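Local coordinates for protein lovastatin nonaketide synthase, polyketide synthase component (PDB 7CPX) that builds the nonaketide backbone of the cholesterol-lowering drug lovastatin, condensing malonyl units and methylating, reducing and dehydrating the growing chain together with its partner enzyme LovC, at residues Pro1103-Glu1108 and Gln1247-Gln1252; His1111-Asn1116 and Gln1142-Arg1147; Leu1146-Thr1151 and Phe1224-Thr1229; Gly1238-Phe1243 and Glu1254-Lys1259. The protein carries 2 engineered substitutions. All coordinates share one frame; numbering follows the deposited sequence.

Contact 1. Residues Pro1103-Glu1108 and Gln1247-Gln1252; sequences PPPEEE and QTTLFQ
T1249 keeps its hydroxyl beside its own backbone N (chi1 -56°), and this turns OG1 to the carbonyl of P1103. Q1247 sets CG anti to its backbone N (chi1 -156°), runs on extended and crosses the ring of P1105 at a slant. The one hydrogen bond between the segments is T1249 OG1 to P1103 O, 2.7 Å. The hydroxyl donates, from a point tilted 27° out of the carbonyl plane. The three prolines follow a polyproline II path and have no N-H to give. They can offer the neighbouring strand carbonyl acceptors but no backbone donors; the donor here is the T1249 side chain.

P1105 faces the other segment. Its CG lies 3.3 Å from Q1247 CG, and its CD lies 3.6 Å from T1249 OG1. The ring thus rests on the aliphatic part of the glutamine and on the threonine hydroxyl. Further along, Q1252 crosses P1103 at about a right angle, with Q1252 NE2 3.3 Å from P1103 CG. The other end of that amide, OE1, is hydrogen-bonded to R1203, which helps fix its rotation. E1106 points away from the strand. It reaches the second subunit, with a salt bridge to R2023 and a hydrogen bond to H2020 there.

L1250 and F1251 form a classic beta bulge opposite V1242 in the dehydratase domain. Loop 1103-1108 lies over one face of the sheet of what is probably the C-terminal hotdog fold. P1105 also packs on V1241 and F1243 of strand 1236-1243 and on N1225 of strand 1222-1230, while L1250 turns to helix 1208-1217.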
# COMPACT_ATOMS: atom_id res chain seq x y z
N PRO A 1103 5.07 -20.58 -27.37
CA PRO A 1103 4.88 -21.27 -28.65
C PRO A 1103 5.63 -20.57 -29.76
O PRO A 1103 5.70 -19.33 -29.79
CB PRO A 1103 3.36 -21.20 -28.86
CG PRO A 1103 2.91 -20.05 -28.04
CD PRO A 1103 3.81 -20.04 -26.85
N PRO A 1104 6.20 -21.32 -30.70
CA PRO A 1104 6.84 -20.68 -31.84
C PRO A 1104 5.82 -19.87 -32.63
O PRO A 1104 4.64 -20.23 -32.70
CB PRO A 1104 7.37 -21.86 -32.66
CG PRO A 1104 7.52 -22.96 -31.69
CD PRO A 1104 6.40 -22.78 -30.71
N PRO A 1105 6.25 -18.76 -33.23
CA PRO A 1105 5.31 -17.93 -33.98
C PRO A 1105 4.80 -18.65 -35.22
O PRO A 1105 5.43 -19.57 -35.74
CB PRO A 1105 6.15 -16.71 -34.36
CG PRO A 1105 7.53 -17.24 -34.44
CD PRO A 1105 7.63 -18.26 -33.34
N GLU A 1106 3.63 -18.22 -35.68
CA GLU A 1106 3.07 -18.78 -36.90
C GLU A 1106 4.03 -18.54 -38.07
O GLU A 1106 5.00 -17.79 -37.97
CB GLU A 1106 1.70 -18.19 -37.19
CG GLU A 1106 0.66 -18.47 -36.11
CD GLU A 1106 0.38 -19.95 -35.94
OE1 GLU A 1106 0.78 -20.74 -36.82
OE2 GLU A 1106 -0.25 -20.33 -34.93
N GLU A 1107 3.73 -19.18 -39.19
CA GLU A 1107 4.67 -19.27 -40.30
C GLU A 1107 4.67 -18.00 -41.16
O GLU A 1107 4.47 -18.03 -42.37
CB GLU A 1107 4.35 -20.50 -41.15
CG GLU A 1107 5.56 -21.12 -41.83
CD GLU A 1107 6.48 -21.83 -40.85
OE1 GLU A 1107 6.21 -21.77 -39.63
OE2 GLU A 1107 7.47 -22.44 -41.31
N GLU A 1108 4.91 -16.87 -40.50
CA GLU A 1108 5.17 -15.60 -41.19
C GLU A 1108 4.15 -15.37 -42.30
O GLU A 1108 4.46 -15.45 -43.49
CB GLU A 1108 6.60 -15.57 -41.72
CG GLU A 1108 7.01 -14.23 -42.31
CD GLU A 1108 8.48 -14.18 -42.68
OE1 GLU A 1108 9.20 -15.17 -42.40
OE2 GLU A 1108 8.92 -13.16 -43.25
N GLN A 1247 13.63 -16.57 -34.27
CA GLN A 1247 12.22 -16.95 -34.23
C GLN A 1247 11.78 -17.45 -32.87
O GLN A 1247 10.73 -18.10 -32.76
CB GLN A 1247 11.91 -18.00 -35.30
CG GLN A 1247 10.45 -18.03 -35.72
CD GLN A 1247 10.22 -18.81 -37.00
OE1 GLN A 1247 11.03 -19.67 -37.37
NE2 GLN A 1247 9.13 -18.51 -37.69
N THR A 1248 12.54 -17.17 -31.82
CA THR A 1248 12.11 -17.47 -30.46
C THR A 1248 11.19 -16.36 -29.97
O THR A 1248 11.49 -15.17 -30.13
CB THR A 1248 13.31 -17.62 -29.53
OG1 THR A 1248 14.18 -16.49 -29.68
CG2 THR A 1248 14.07 -18.90 -29.82
N THR A 1249 10.07 -16.75 -29.36
CA THR A 1249 9.04 -15.79 -28.96
C THR A 1249 9.49 -15.07 -27.69
O THR A 1249 9.52 -15.66 -26.61
CB THR A 1249 7.71 -16.50 -28.74
OG1 THR A 1249 7.35 -17.22 -29.93
CG2 THR A 1249 6.62 -15.50 -28.42
N LEU A 1250 9.83 -13.79 -27.83
CA LEU A 1250 10.13 -12.97 -26.66
C LEU A 1250 8.88 -12.78 -25.81
O LEU A 1250 8.90 -13.01 -24.59
CB LEU A 1250 10.68 -11.61 -27.09
CG LEU A 1250 11.74 -11.61 -28.19
CD1 LEU A 1250 12.14 -10.19 -28.52
CD2 LEU A 1250 12.94 -12.42 -27.78
N PHE A 1251 7.78 -12.37 -26.43
CA PHE A 1251 6.51 -12.24 -25.74
C PHE A 1251 5.39 -12.31 -26.76
O PHE A 1251 5.59 -12.04 -27.95
CB PHE A 1251 6.44 -10.94 -24.93
CG PHE A 1251 6.21 -9.72 -25.76
CD1 PHE A 1251 7.28 -9.00 -26.28
CD2 PHE A 1251 4.93 -9.27 -26.02
CE1 PHE A 1251 7.07 -7.87 -27.04
CE2 PHE A 1251 4.71 -8.14 -26.78
CZ PHE A 1251 5.78 -7.44 -27.29
N GLN A 1252 4.21 -12.67 -26.28
CA GLN A 1252 3.01 -12.77 -27.08
C GLN A 1252 1.85 -12.13 -26.34
O GLN A 1252 1.92 -11.89 -25.13
CB GLN A 1252 2.67 -14.23 -27.41
CG GLN A 1252 2.35 -15.09 -26.19
CD GLN A 1252 1.62 -16.38 -26.55
OE1 GLN A 1252 0.77 -16.85 -25.80
NE2 GLN A 1252 1.95 -16.94 -27.70

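Contact 2. Residues His1111-Asn1116 and Gln1142-Arg1147; sequences HMNRVN and QRADLR
N1113 and R1143 form an antiparallel hydrogen-bonded pair, and R1114 and Q1142 the next, non-hydrogen-bonded pair. Together they add strand 1113-1115 at the margin of the dehydratase beta structure, in what is probably its C-terminal hotdog fold. R1143 N gives a good bond to N1113 O, 2.9 Å with an N-H...O angle of 154°. The return bond, N1113 N to R1143 O, is weak. The pairing is short, and the strands soon diverge.

The close packing is around M1112. Its CG stands beside the backbone N, and a bend at chi3 (86°) turns the methyl to R1147 on the next strand. CB lies 3.5 Å from Q1142 CB, and M1112 crosses the glutamine side chain at about a right angle. M1112 CE ends 3.8 Å from R1147 CB. A1144 CB packs near the base of the side chain, 4.2 Å from M1112 CB. A1144 N bonds to R1147 O, and the return bond is weak, around the two-residue turn at D1145 and L1146.

The same face is looser at its R1114 end. This arginine is exposed and touches Q1142 only near its backbone. Its partner E2346 makes a long, weak ion pair. On the other face N1113 ND2 makes a weak hydrogen bond to D2167 of the ketoreductase domain, so this edge borders that domain.

R1143 lies on the same face as N1113 but is buried. Its NH2 bonds to the carbonyl of A1183, at the end of helix 1170-1184. The stem of this arginine is held against a valine, with V1115 CG2 3.5 Å from R1143 CG.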
# COMPACT_ATOMS: atom_id res chain seq x y z
N HIS A 1111 1.11 -13.87 -47.57
CA HIS A 1111 0.97 -12.71 -48.43
C HIS A 1111 0.37 -11.59 -47.61
O HIS A 1111 -0.74 -11.73 -47.08
CB HIS A 1111 0.09 -13.00 -49.63
CG HIS A 1111 0.29 -14.35 -50.23
ND1 HIS A 1111 1.17 -14.59 -51.27
CD2 HIS A 1111 -0.28 -15.54 -49.94
CE1 HIS A 1111 1.13 -15.87 -51.59
NE2 HIS A 1111 0.26 -16.47 -50.80
N MET A 1112 1.09 -10.48 -47.49
CA MET A 1112 0.62 -9.34 -46.73
C MET A 1112 1.08 -8.10 -47.46
O MET A 1112 2.29 -7.88 -47.62
CB MET A 1112 1.15 -9.39 -45.30
CG MET A 1112 1.22 -10.78 -44.70
SD MET A 1112 1.54 -10.77 -42.93
CE MET A 1112 -0.13 -10.61 -42.31
N ASN A 1113 0.13 -7.30 -47.93
CA ASN A 1113 0.47 -6.04 -48.57
C ASN A 1113 1.35 -5.21 -47.65
O ASN A 1113 1.06 -5.07 -46.46
CB ASN A 1113 -0.81 -5.28 -48.93
CG ASN A 1113 -1.67 -6.01 -49.93
OD1 ASN A 1113 -1.58 -5.76 -51.14
ND2 ASN A 1113 -2.49 -6.93 -49.45
N ARG A 1114 2.43 -4.69 -48.22
CA ARG A 1114 3.42 -3.95 -47.45
C ARG A 1114 2.84 -2.64 -46.95
O ARG A 1114 2.68 -1.69 -47.72
CB ARG A 1114 4.67 -3.69 -48.30
CG ARG A 1114 5.82 -3.06 -47.54
CD ARG A 1114 6.89 -2.55 -48.49
NE ARG A 1114 6.38 -1.50 -49.36
CZ ARG A 1114 6.29 -0.22 -49.03
NH1 ARG A 1114 6.68 0.21 -47.84
NH2 ARG A 1114 5.80 0.65 -49.91
N VAL A 1115 2.52 -2.58 -45.66
CA VAL A 1115 1.94 -1.38 -45.07
C VAL A 1115 2.99 -0.29 -45.05
O VAL A 1115 4.05 -0.43 -44.42
CB VAL A 1115 1.42 -1.68 -43.65
CG1 VAL A 1115 1.02 -0.39 -42.97
CG2 VAL A 1115 0.27 -2.66 -43.71
N ASN A 1116 2.71 0.81 -45.74
CA ASN A 1116 3.59 1.97 -45.70
C ASN A 1116 3.58 2.53 -44.28
O ASN A 1116 2.58 3.13 -43.86
CB ASN A 1116 3.15 3.02 -46.72
CG ASN A 1116 4.09 4.20 -46.79
OD1 ASN A 1116 4.84 4.48 -45.85
ND2 ASN A 1116 4.06 4.91 -47.91
N GLN A 1142 3.36 -5.51 -42.71
CA GLN A 1142 2.62 -5.95 -43.88
C GLN A 1142 1.40 -6.72 -43.40
O GLN A 1142 1.52 -7.57 -42.51
CB GLN A 1142 3.49 -6.80 -44.79
CG GLN A 1142 4.18 -7.97 -44.11
CD GLN A 1142 5.60 -7.64 -43.67
OE1 GLN A 1142 5.83 -6.67 -42.96
NE2 GLN A 1142 6.55 -8.45 -44.12
N ARG A 1143 0.24 -6.43 -43.99
CA ARG A 1143 -1.03 -6.93 -43.48
C ARG A 1143 -1.83 -7.61 -44.58
O ARG A 1143 -1.76 -7.24 -45.75
CB ARG A 1143 -1.88 -5.79 -42.90
CG ARG A 1143 -2.43 -4.83 -43.94
CD ARG A 1143 -3.44 -3.88 -43.34
NE ARG A 1143 -4.55 -4.58 -42.71
CZ ARG A 1143 -5.54 -5.15 -43.38
NH1 ARG A 1143 -5.60 -5.13 -44.70
NH2 ARG A 1143 -6.51 -5.77 -42.70
N ALA A 1144 -2.63 -8.60 -44.17
CA ALA A 1144 -3.59 -9.25 -45.06
C ALA A 1144 -4.36 -10.29 -44.26
O ALA A 1144 -3.92 -10.73 -43.19
CB ALA A 1144 -2.92 -9.90 -46.26
N ASP A 1145 -5.52 -10.67 -44.80
CA ASP A 1145 -6.33 -11.74 -44.22
C ASP A 1145 -6.60 -11.49 -42.74
O ASP A 1145 -6.51 -12.40 -41.91
CB ASP A 1145 -5.67 -13.10 -44.43
CG ASP A 1145 -5.43 -13.42 -45.89
OD1 ASP A 1145 -5.82 -12.60 -46.75
OD2 ASP A 1145 -4.85 -14.49 -46.18
N LEU A 1146 -6.94 -10.25 -42.41
CA LEU A 1146 -7.20 -9.86 -41.03
C LEU A 1146 -6.00 -10.19 -40.15
O LEU A 1146 -6.13 -10.66 -39.02
CB LEU A 1146 -8.46 -10.54 -40.50
CG LEU A 1146 -9.02 -10.01 -39.18
CD1 LEU A 1146 -9.29 -8.52 -39.28
CD2 LEU A 1146 -10.29 -10.76 -38.80
N ARG A 1147 -4.80 -9.95 -40.68
CA ARG A 1147 -3.57 -10.31 -39.99
C ARG A 1147 -2.49 -9.32 -40.39
O ARG A 1147 -2.58 -8.64 -41.42
CB ARG A 1147 -3.14 -11.73 -40.34
CG ARG A 1147 -3.01 -12.65 -39.14
CD ARG A 1147 -2.97 -14.10 -39.56
NE ARG A 1147 -4.31 -14.64 -39.79
CZ ARG A 1147 -4.58 -15.93 -39.94
NH1 ARG A 1147 -3.63 -16.85 -39.87
NH2 ARG A 1147 -5.84 -16.31 -40.14

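Contact 3. Residues Leu1146-Thr1151 and Phe1224-Thr1229; sequences LRASGT and FNTINT
Strands 1147-1151 and 1224-1229 run antiparallel, their axes 4.7 Å apart, with A1148-T1226 and G1150-F1224 as the hydrogen-bonded pairs. A1148 N to T1226 O is nearly straight at 2.9 Å (170°). N1228 N to L1146 O, 3.2 Å, extends the ladder past the strand end.

F1224 holds CG between its backbone N and carbonyl carbon (chi1 73°), and the ring comes back over the partner strand. G1150 N sits above the centre of one ring face, 3.4 Å from its plane. Glycine has no side chain to stand in the way. Beside the ring, A1148 CB meets T1226 CG2 at 3.5 Å. The other face of the strands carries R1147 and I1227, which lie side by side and point the same way; I1227 CD1 is 3.5 Å from R1147 CD. W2019 of the second subunit packs on both. S1149 OG lies close to both F1224 O and N1225 OD1.

The aromatic ring, alanine and threonine methyl turn to helix 1170-1184, probably the central helix of the hotdog fold. The backbone amides are shared between this ladder and the strands on its two sides, so burying the backbone against the helix probably costs little.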
# COMPACT_ATOMS: atom_id res chain seq x y z
N LEU A 1146 -6.94 -10.25 -42.41
CA LEU A 1146 -7.20 -9.86 -41.03
C LEU A 1146 -6.00 -10.19 -40.15
O LEU A 1146 -6.13 -10.66 -39.02
CB LEU A 1146 -8.46 -10.54 -40.50
CG LEU A 1146 -9.02 -10.01 -39.18
CD1 LEU A 1146 -9.29 -8.52 -39.28
CD2 LEU A 1146 -10.29 -10.76 -38.80
N ARG A 1147 -4.80 -9.95 -40.68
CA ARG A 1147 -3.57 -10.31 -39.99
C ARG A 1147 -2.49 -9.32 -40.39
O ARG A 1147 -2.58 -8.64 -41.42
CB ARG A 1147 -3.14 -11.73 -40.34
CG ARG A 1147 -3.01 -12.65 -39.14
CD ARG A 1147 -2.97 -14.10 -39.56
NE ARG A 1147 -4.31 -14.64 -39.79
CZ ARG A 1147 -4.58 -15.93 -39.94
NH1 ARG A 1147 -3.63 -16.85 -39.87
NH2 ARG A 1147 -5.84 -16.31 -40.14
N ALA A 1148 -1.46 -9.23 -39.55
CA ALA A 1148 -0.31 -8.39 -39.85
C ALA A 1148 0.95 -9.06 -39.34
O ALA A 1148 0.89 -9.96 -38.50
CB ALA A 1148 -0.46 -6.99 -39.25
N SER A 1149 2.08 -8.63 -39.87
CA SER A 1149 3.37 -9.14 -39.44
C SER A 1149 4.43 -8.14 -39.86
O SER A 1149 4.13 -7.11 -40.47
CB SER A 1149 3.65 -10.52 -40.05
OG SER A 1149 4.93 -11.00 -39.66
N GLY A 1150 5.66 -8.43 -39.50
CA GLY A 1150 6.77 -7.60 -39.92
C GLY A 1150 7.85 -7.56 -38.85
O GLY A 1150 8.09 -8.57 -38.17
N THR A 1151 8.47 -6.40 -38.70
CA THR A 1151 9.54 -6.21 -37.74
C THR A 1151 9.37 -4.86 -37.06
O THR A 1151 9.16 -3.85 -37.73
CB THR A 1151 10.91 -6.28 -38.41
OG1 THR A 1151 10.96 -7.42 -39.29
CG2 THR A 1151 12.01 -6.41 -37.38
N PHE A 1224 7.57 -9.83 -35.67
CA PHE A 1224 6.28 -9.93 -35.01
C PHE A 1224 5.24 -10.46 -35.98
O PHE A 1224 5.32 -10.21 -37.19
CB PHE A 1224 5.82 -8.58 -34.45
CG PHE A 1224 5.37 -7.61 -35.52
CD1 PHE A 1224 4.06 -7.61 -35.96
CD2 PHE A 1224 6.26 -6.71 -36.08
CE1 PHE A 1224 3.64 -6.73 -36.94
CE2 PHE A 1224 5.85 -5.83 -37.05
CZ PHE A 1224 4.54 -5.84 -37.48
N ASN A 1225 4.27 -11.18 -35.43
CA ASN A 1225 3.04 -11.55 -36.10
C ASN A 1225 1.87 -11.15 -35.21
O ASN A 1225 2.02 -11.01 -33.99
CB ASN A 1225 2.99 -13.06 -36.40
CG ASN A 1225 4.16 -13.52 -37.24
OD1 ASN A 1225 4.77 -12.74 -37.97
ND2 ASN A 1225 4.49 -14.81 -37.13
N THR A 1226 0.71 -10.96 -35.82
CA THR A 1226 -0.45 -10.53 -35.05
C THR A 1226 -1.72 -10.87 -35.81
O THR A 1226 -1.80 -10.67 -37.03
CB THR A 1226 -0.39 -9.03 -34.76
OG1 THR A 1226 -1.67 -8.58 -34.28
CG2 THR A 1226 -0.02 -8.26 -36.01
N ILE A 1227 -2.70 -11.38 -35.08
CA ILE A 1227 -4.02 -11.70 -35.60
C ILE A 1227 -5.00 -10.69 -35.04
O ILE A 1227 -5.05 -10.48 -33.82
CB ILE A 1227 -4.46 -13.13 -35.22
CG1 ILE A 1227 -3.26 -14.04 -34.96
CG2 ILE A 1227 -5.37 -13.70 -36.29
CD1 ILE A 1227 -2.38 -14.27 -36.15
N ASN A 1228 -5.77 -10.05 -35.91
CA ASN A 1228 -6.88 -9.21 -35.47
C ASN A 1228 -8.10 -10.11 -35.27
O ASN A 1228 -9.03 -10.15 -36.07
CB ASN A 1228 -7.14 -8.09 -36.47
CG ASN A 1228 -8.27 -7.18 -36.05
OD1 ASN A 1228 -8.99 -6.64 -36.90
ND2 ASN A 1228 -8.44 -6.99 -34.75
N THR A 1229 -8.06 -10.84 -34.15
CA THR A 1229 -9.02 -11.91 -33.92
C THR A 1229 -10.46 -11.42 -34.05
O THR A 1229 -11.29 -12.07 -34.68
CB THR A 1229 -8.80 -12.54 -32.55
OG1 THR A 1229 -8.88 -11.52 -31.54
CG2 THR A 1229 -7.43 -13.20 -32.48

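Contact 4. Residues Gly1238-Phe1243 and Glu1254-Lys1259; sequences GDIVVF and ENITFK
G1238 N gives a hydrogen bond to I1256 O, 2.9 Å with an N-H...O angle of 154°. It belongs to the antiparallel hydrogen-bonded pair of G1238 and I1256. I1256 N is also placed to bond G1238 O, but that oxygen is poorly positioned in the model.

One residue earlier the strand bulges. N1255 and I1256 both face G1238, and N1255 has a left-handed backbone conformation, as in a G1 beta bulge. The carboxylate of D1239 reaches the bulge. Its CG lies beside its own backbone N (chi1 -57°), and OD1 accepts N1255 N from above the carboxylate plane. The modelled length of that bond is too short to trust at this resolution.

D1239 and E1254 run side by side and point the same way, their carboxylate planes 64° apart. D1239 OD2 and E1254 OE2 are 5.3 Å apart. The salt bridge from E1254 to R1203 probably eases this like-charge pair. E1254 also accepts a hydrogen bond from D2018 N of the second subunit.

On the apolar side I1240 and I1256 come near each other, though the place of I1256 CG2 is doubtful. The side chain of I1256 is about 8 Å from that of D1174, the predicted proton donor of the dehydratase. The arrangement is a bulged beta hairpin, strands 1236-1243 and 1249-1260, in the sheet of the probable C-terminal hotdog fold.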
# COMPACT_ATOMS: atom_id res chain seq x y z
N GLY A 1238 -7.09 -8.64 -30.50
CA GLY A 1238 -5.91 -9.11 -31.21
C GLY A 1238 -4.99 -9.99 -30.40
O GLY A 1238 -4.88 -9.83 -29.18
N ASP A 1239 -4.33 -10.93 -31.06
CA ASP A 1239 -3.31 -11.77 -30.45
C ASP A 1239 -1.97 -11.48 -31.12
O ASP A 1239 -1.86 -11.58 -32.34
CB ASP A 1239 -3.66 -13.25 -30.59
CG ASP A 1239 -5.01 -13.59 -29.99
OD1 ASP A 1239 -5.70 -12.66 -29.53
OD2 ASP A 1239 -5.37 -14.78 -29.99
N ILE A 1240 -0.97 -11.13 -30.32
CA ILE A 1240 0.33 -10.71 -30.82
C ILE A 1240 1.37 -11.76 -30.44
O ILE A 1240 1.25 -12.41 -29.39
CB ILE A 1240 0.73 -9.33 -30.28
CG1 ILE A 1240 -0.36 -8.30 -30.56
CG2 ILE A 1240 2.03 -8.89 -30.90
CD1 ILE A 1240 -0.22 -7.03 -29.77
N VAL A 1241 2.37 -11.92 -31.29
CA VAL A 1241 3.50 -12.80 -31.02
C VAL A 1241 4.76 -12.12 -31.54
O VAL A 1241 4.98 -12.07 -32.75
CB VAL A 1241 3.31 -14.19 -31.66
CG1 VAL A 1241 4.43 -15.13 -31.24
CG2 VAL A 1241 1.96 -14.77 -31.28
N VAL A 1242 5.58 -11.60 -30.64
CA VAL A 1242 6.83 -10.95 -30.98
C VAL A 1242 7.96 -11.94 -30.73
O VAL A 1242 8.01 -12.57 -29.67
CB VAL A 1242 7.03 -9.66 -30.17
CG1 VAL A 1242 8.27 -8.92 -30.63
CG2 VAL A 1242 5.81 -8.77 -30.29
N PHE A 1243 8.86 -12.08 -31.70
CA PHE A 1243 9.90 -13.09 -31.63
C PHE A 1243 11.22 -12.51 -32.14
O PHE A 1243 11.26 -11.47 -32.80
CB PHE A 1243 9.52 -14.35 -32.42
CG PHE A 1243 8.92 -14.06 -33.77
CD1 PHE A 1243 7.59 -13.69 -33.88
CD2 PHE A 1243 9.67 -14.18 -34.92
CE1 PHE A 1243 7.03 -13.43 -35.11
CE2 PHE A 1243 9.12 -13.93 -36.16
CZ PHE A 1243 7.79 -13.55 -36.25
N GLU A 1254 -2.64 -12.25 -26.21
CA GLU A 1254 -3.84 -13.00 -26.54
C GLU A 1254 -5.05 -12.17 -26.16
O GLU A 1254 -5.22 -11.81 -24.99
CB GLU A 1254 -3.87 -14.35 -25.81
CG GLU A 1254 -5.16 -15.13 -26.03
CD GLU A 1254 -5.20 -16.42 -25.24
OE1 GLU A 1254 -4.22 -16.71 -24.52
OE2 GLU A 1254 -6.21 -17.14 -25.34
N ASN A 1255 -5.88 -11.86 -27.16
CA ASN A 1255 -7.14 -11.15 -26.98
C ASN A 1255 -6.93 -9.85 -26.20
O ASN A 1255 -7.64 -9.56 -25.23
CB ASN A 1255 -8.17 -12.04 -26.31
CG ASN A 1255 -9.52 -11.37 -26.17
OD1 ASN A 1255 -9.84 -10.43 -26.90
ND2 ASN A 1255 -10.33 -11.85 -25.23
N ILE A 1256 -5.94 -9.07 -26.63
CA ILE A 1256 -5.88 -7.68 -26.22
C ILE A 1256 -7.04 -6.94 -26.88
O ILE A 1256 -7.21 -6.98 -28.10
CB ILE A 1256 -4.53 -7.04 -26.59
CG1 ILE A 1256 -4.57 -5.54 -26.34
CG2 ILE A 1256 -4.18 -7.32 -28.04
CD1 ILE A 1256 -3.21 -4.88 -26.32
N THR A 1257 -7.85 -6.29 -26.06
CA THR A 1257 -9.09 -5.66 -26.48
C THR A 1257 -8.90 -4.15 -26.42
O THR A 1257 -8.82 -3.57 -25.33
CB THR A 1257 -10.26 -6.10 -25.60
OG1 THR A 1257 -10.59 -7.46 -25.88
CG2 THR A 1257 -11.47 -5.22 -25.84
N PHE A 1258 -8.80 -3.55 -27.61
CA PHE A 1258 -8.80 -2.10 -27.80
C PHE A 1258 -10.25 -1.67 -27.91
O PHE A 1258 -10.95 -2.05 -28.85
CB PHE A 1258 -8.03 -1.71 -29.06
CG PHE A 1258 -6.67 -2.33 -29.19
CD1 PHE A 1258 -6.52 -3.67 -29.50
CD2 PHE A 1258 -5.54 -1.55 -29.07
CE1 PHE A 1258 -5.27 -4.23 -29.64
CE2 PHE A 1258 -4.28 -2.10 -29.21
CZ PHE A 1258 -4.15 -3.44 -29.50
N LYS A 1259 -10.69 -0.89 -26.98
CA LYS A 1259 -12.04 -0.35 -27.06
C LYS A 1259 -11.99 1.13 -27.41
O LYS A 1259 -11.02 1.82 -27.07
CB LYS A 1259 -12.78 -0.55 -25.73
CG LYS A 1259 -14.29 -0.62 -25.85
CD LYS A 1259 -14.89 -1.39 -24.69
CE LYS A 1259 -16.40 -1.51 -24.83
NZ LYS A 1259 -17.00 -2.27 -23.71

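Overall arrangement
From the N terminus, loop 1103-1108 comes first and meets 1247-1252 late in the domain, so contact 1 closes a loop of 138 residues. Contacts 2 and 3 are nested inside it. Contact 2 closes first, bringing 1142-1147 back to 1111-1116 around helix 1117-1126. Contact 3 begins where contact 2 ends, sharing L1146 and R1147, and spans helix 1170-1184 to reach 1224-1229. Contact 4 follows contact 3 in series and crosses contact 1, because 1247-1252 lies between its two segments. Strands 1113-1115, 1140-1144, 1147-1152, 1222-1230, 1236-1243 and 1249-1260 are successive neighbours. The contacts join the edge strand to the final hairpin of the dehydratase domain; contacts 1, 3 and 4, and contact 2 through R1147, touch the second subunit.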